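Local atomic coordinates of arabinogalactan endo-1,4-beta-galactosidase (Ignisphaera aggregans, PDB entry 7OSK), a protein that probably hydrolyses internal beta-1,4-galactosidic linkages of arabinogalactans, using a calcium-binding catalytic domain of glycosyl hydrolase family 53. Residues R92-N97 with D139-P144. Numbering follows the deposited sequence.
Sequences RLRVWN and DWWADP
W96 lies flat against the backbone of W140, whose CA packs off-centre in a CH-pi contact, 4.1 Å from the centroid of the W96 six-membered ring. From that same side the W140 indole presents its edge to the W96 face, with W140 CD1 3.4 Å from W96 CZ3. W96 in turn sets its own edge to the face of W141, the planes 73° apart and W96 CZ2 3.6 Å from W141 CD2. D139 O lies against W96 CB, at 3.4 Å. This aromatic cluster joins strand 90-95, second in the eight-stranded TIM barrel, to the loop following the third, at the C-terminal end of the strands, where TIM-barrel glycosidases carry their active site. With W96 cut back to an alanine, a gap would probably open between strand and loop, leaving the W140 edge and W141 face without their shared partner. R94 CG sits between its backbone N and carbonyl carbon (chi1 59°), and the chain extends from there, taking CD along the opposite face of W96. W141 CH2 lies over one face of the R94 guanidinium, 3.3 Å from R94 NH2. Further out, R94 forms a salt bridge with E58, W140 NE1 donates a hydrogen bond to G108 O, and D139 OD2 forms a salt bridge with K151.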
ATOM      1  N   ARG A  92      -6.088  -2.301   0.808  1.00 19.97           N
ATOM      2  CA  ARG A  92      -4.802  -2.302   1.498  1.00 19.77           C
ATOM      3  C   ARG A  92      -4.803  -1.252   2.601  1.00 17.78           C
ATOM      4  O   ARG A  92      -5.164  -0.100   2.371  1.00 17.53           O
ATOM      5  CB  ARG A  92      -3.661  -2.044   0.514  1.00 19.69           C
ATOM      6  CG  ARG A  92      -2.275  -2.033   1.139  1.00 18.51           C
ATOM      7  CD  ARG A  92      -1.202  -1.896   0.069  1.00 20.13           C
ATOM      8  NE  ARG A  92       0.153  -1.899   0.628  1.00 21.73           N
ATOM      9  CZ  ARG A  92       0.859  -0.808   0.912  1.00 17.33           C
ATOM     10  NH1 ARG A  92       0.354   0.401   0.701  1.00 18.32           N
ATOM     11  NH2 ARG A  92       2.079  -0.924   1.413  1.00 17.32           N
ATOM     12  N   LEU A  93      -4.404  -1.664   3.801  1.00 18.98           N
ATOM     13  CA  LEU A  93      -4.382  -0.774   4.959  1.00 18.17           C
ATOM     14  C   LEU A  93      -3.066  -0.894   5.711  1.00 16.89           C
ATOM     15  O   LEU A  93      -2.620  -1.997   6.022  1.00 17.22           O
ATOM     16  CB  LEU A  93      -5.544  -1.091   5.905  1.00 19.99           C
ATOM     17  CG  LEU A  93      -6.963  -0.921   5.362  1.00 19.43           C
ATOM     18  CD1 LEU A  93      -7.965  -1.499   6.343  1.00 16.75           C
ATOM     19  CD2 LEU A  93      -7.266   0.544   5.084  1.00 18.92           C
ATOM     20  N   ARG A  94      -2.447   0.247   6.002  1.00 19.00           N
ATOM     21  CA  ARG A  94      -1.260   0.272   6.846  1.00 18.93           C
ATOM     22  C   ARG A  94      -1.683   0.332   8.307  1.00 16.76           C
ATOM     23  O   ARG A  94      -2.763   0.827   8.624  1.00 18.75           O
ATOM     24  CB  ARG A  94      -0.359   1.461   6.500  1.00 18.04           C
ATOM     25  CG  ARG A  94      -1.019   2.819   6.650  1.00 17.30           C
ATOM     26  CD  ARG A  94      -0.026   3.948   6.426  1.00 18.37           C
ATOM     27  NE  ARG A  94      -0.678   5.257   6.420  1.00 19.33           N
ATOM     28  CZ  ARG A  94      -1.247   5.811   5.353  1.00 17.23           C
ATOM     29  NH1 ARG A  94      -1.255   5.176   4.187  1.00 18.98           N
ATOM     30  NH2 ARG A  94      -1.813   7.005   5.451  1.00 13.61           N
ATOM     31  N   VAL A  95      -0.829  -0.180   9.189  1.00 17.92           N
ATOM     32  CA  VAL A  95      -1.107  -0.181  10.621  1.00 19.15           C
ATOM     33  C   VAL A  95       0.124   0.266  11.403  1.00 18.63           C
ATOM     34  O   VAL A  95       1.170  -0.385  11.363  1.00 17.30           O
ATOM     35  CB  VAL A  95      -1.553  -1.582  11.114  1.00 16.82           C
ATOM     36  CG1 VAL A  95      -1.730  -1.595  12.629  1.00 17.32           C
ATOM     37  CG2 VAL A  95      -2.844  -2.005  10.431  1.00 17.00           C
ATOM     38  N   TRP A  96      -0.015   1.384  12.109  1.00 19.29           N
ATOM     39  CA  TRP A  96       1.022   1.874  13.008  1.00 15.96           C
ATOM     40  C   TRP A  96       0.705   1.413  14.423  1.00 16.80           C
ATOM     41  O   TRP A  96      -0.462   1.316  14.804  1.00 16.33           O
ATOM     42  CB  TRP A  96       1.123   3.398  12.944  1.00 15.47           C
ATOM     43  CG  TRP A  96       1.604   3.916  11.617  1.00 17.58           C
ATOM     44  CD1 TRP A  96       2.588   3.382  10.836  1.00 18.22           C
ATOM     45  CD2 TRP A  96       1.114   5.063  10.913  1.00 16.67           C
ATOM     46  NE1 TRP A  96       2.743   4.128   9.693  1.00 16.45           N
ATOM     47  CE2 TRP A  96       1.851   5.166   9.718  1.00 16.89           C
ATOM     48  CE3 TRP A  96       0.125   6.013  11.179  1.00 20.05           C
ATOM     49  CZ2 TRP A  96       1.629   6.179   8.789  1.00 19.24           C
ATOM     50  CZ3 TRP A  96      -0.092   7.022  10.254  1.00 20.69           C
ATOM     51  CH2 TRP A  96       0.655   7.095   9.074  1.00 16.89           C
ATOM     52  N   ASN A  97       1.743   1.121  15.200  1.00 16.97           N
ATOM     53  CA  ASN A  97       1.562   0.571  16.537  1.00 16.98           C
ATOM     54  C   ASN A  97       0.901   1.566  17.481  1.00 18.13           C
ATOM     55  O   ASN A  97      -0.098   1.250  18.127  1.00 19.26           O
ATOM     56  CB  ASN A  97       2.906   0.122  17.110  1.00 20.54           C
ATOM     57  CG  ASN A  97       3.526  -1.018  16.323  1.00 20.23           C
ATOM     58  OD1 ASN A  97       3.341  -1.126  15.110  1.00 16.91           O
ATOM     59  ND2 ASN A  97       4.261  -1.880  17.013  1.00 21.60           N
ATOM     60  N   ASP A 139       5.666   3.632  14.811  1.00 19.45           N
ATOM     61  CA  ASP A 139       4.549   4.411  15.338  1.00 18.72           C
ATOM     62  C   ASP A 139       4.029   5.380  14.284  1.00 20.00           C
ATOM     63  O   ASP A 139       2.938   5.925  14.422  1.00 19.94           O
ATOM     64  CB  ASP A 139       4.954   5.181  16.600  1.00 19.16           C
ATOM     65  CG  ASP A 139       4.940   4.313  17.848  1.00 20.95           C
ATOM     66  OD1 ASP A 139       4.183   3.320  17.888  1.00 21.35           O
ATOM     67  OD2 ASP A 139       5.683   4.629  18.799  1.00 20.54           O
ATOM     68  N   TRP A 140       4.808   5.597  13.230  1.00 17.38           N
ATOM     69  CA  TRP A 140       4.367   6.461  12.144  1.00 17.39           C
ATOM     70  C   TRP A 140       5.001   6.028  10.820  1.00 17.25           C
ATOM     71  O   TRP A 140       5.386   4.868  10.677  1.00 17.20           O
ATOM     72  CB  TRP A 140       4.700   7.921  12.465  1.00 18.46           C
ATOM     73  CG  TRP A 140       3.683   8.917  11.958  1.00 18.73           C
ATOM     74  CD1 TRP A 140       2.328   8.750  11.886  1.00 19.64           C
ATOM     75  CD2 TRP A 140       3.951  10.231  11.452  1.00 17.57           C
ATOM     76  NE1 TRP A 140       1.737   9.877  11.366  1.00 18.23           N
ATOM     77  CE2 TRP A 140       2.712  10.801  11.092  1.00 18.11           C
ATOM     78  CE3 TRP A 140       5.116  10.980  11.266  1.00 16.65           C
ATOM     79  CZ2 TRP A 140       2.607  12.082  10.557  1.00 19.64           C
ATOM     80  CZ3 TRP A 140       5.010  12.251  10.733  1.00 17.96           C
ATOM     81  CH2 TRP A 140       3.765  12.790  10.385  1.00 21.26           C
ATOM     82  N   TRP A 141       5.097   6.952   9.863  1.00 18.07           N
ATOM     83  CA  TRP A 141       5.562   6.638   8.508  1.00 18.30           C
ATOM     84  C   TRP A 141       6.868   5.852   8.491  1.00 18.43           C
ATOM     85  O   TRP A 141       7.807   6.169   9.224  1.00 16.05           O
ATOM     86  CB  TRP A 141       5.753   7.916   7.691  1.00 15.80           C
ATOM     87  CG  TRP A 141       4.517   8.740   7.540  1.00 17.72           C
ATOM     88  CD1 TRP A 141       4.204   9.871   8.227  1.00 18.65           C
ATOM     89  CD2 TRP A 141       3.428   8.503   6.641  1.00 18.85           C
ATOM     90  NE1 TRP A 141       2.988  10.358   7.816  1.00 17.87           N
ATOM     91  CE2 TRP A 141       2.490   9.534   6.840  1.00 18.44           C
ATOM     92  CE3 TRP A 141       3.156   7.522   5.682  1.00 19.13           C
ATOM     93  CZ2 TRP A 141       1.300   9.612   6.122  1.00 19.34           C
ATOM     94  CZ3 TRP A 141       1.973   7.601   4.971  1.00 19.86           C
ATOM     95  CH2 TRP A 141       1.061   8.638   5.196  1.00 20.18           C
ATOM     96  N   ALA A 142       6.913   4.827   7.643  1.00 16.63           N
ATOM     97  CA  ALA A 142       8.121   4.040   7.449  1.00 16.13           C
ATOM     98  C   ALA A 142       8.375   3.799   5.964  1.00 17.82           C
ATOM     99  O   ALA A 142       7.465   3.446   5.212  1.00 18.94           O
ATOM    100  CB  ALA A 142       8.023   2.718   8.192  1.00 18.86           C
ATOM    101  N   ASP A 143       9.621   4.011   5.554  1.00 17.75           N
ATOM    102  CA  ASP A 143      10.054   3.764   4.185  1.00 18.71           C
ATOM    103  C   ASP A 143      11.572   3.578   4.227  1.00 19.47           C
ATOM    104  O   ASP A 143      12.152   3.589   5.311  1.00 19.27           O
ATOM    105  CB  ASP A 143       9.626   4.915   3.272  1.00 16.17           C
ATOM    106  CG  ASP A 143      10.169   6.248   3.724  1.00 19.11           C
ATOM    107  OD1 ASP A 143      11.388   6.474   3.580  1.00 17.70           O
ATOM    108  OD2 ASP A 143       9.370   7.073   4.216  1.00 22.96           O
ATOM    109  N   PRO A 144      12.229   3.392   3.068  1.00 19.09           N
ATOM    110  CA  PRO A 144      13.672   3.121   3.133  1.00 17.81           C
ATOM    111  C   PRO A 144      14.535   4.271   3.654  1.00 17.52           C
ATOM    112  O   PRO A 144      15.753   4.106   3.688  1.00 20.09           O
ATOM    113  CB  PRO A 144      14.029   2.813   1.676  1.00 19.21           C
ATOM    114  CG  PRO A 144      12.764   2.314   1.080  1.00 20.12           C
ATOM    115  CD  PRO A 144      11.697   3.145   1.716  1.00 18.19           C
TER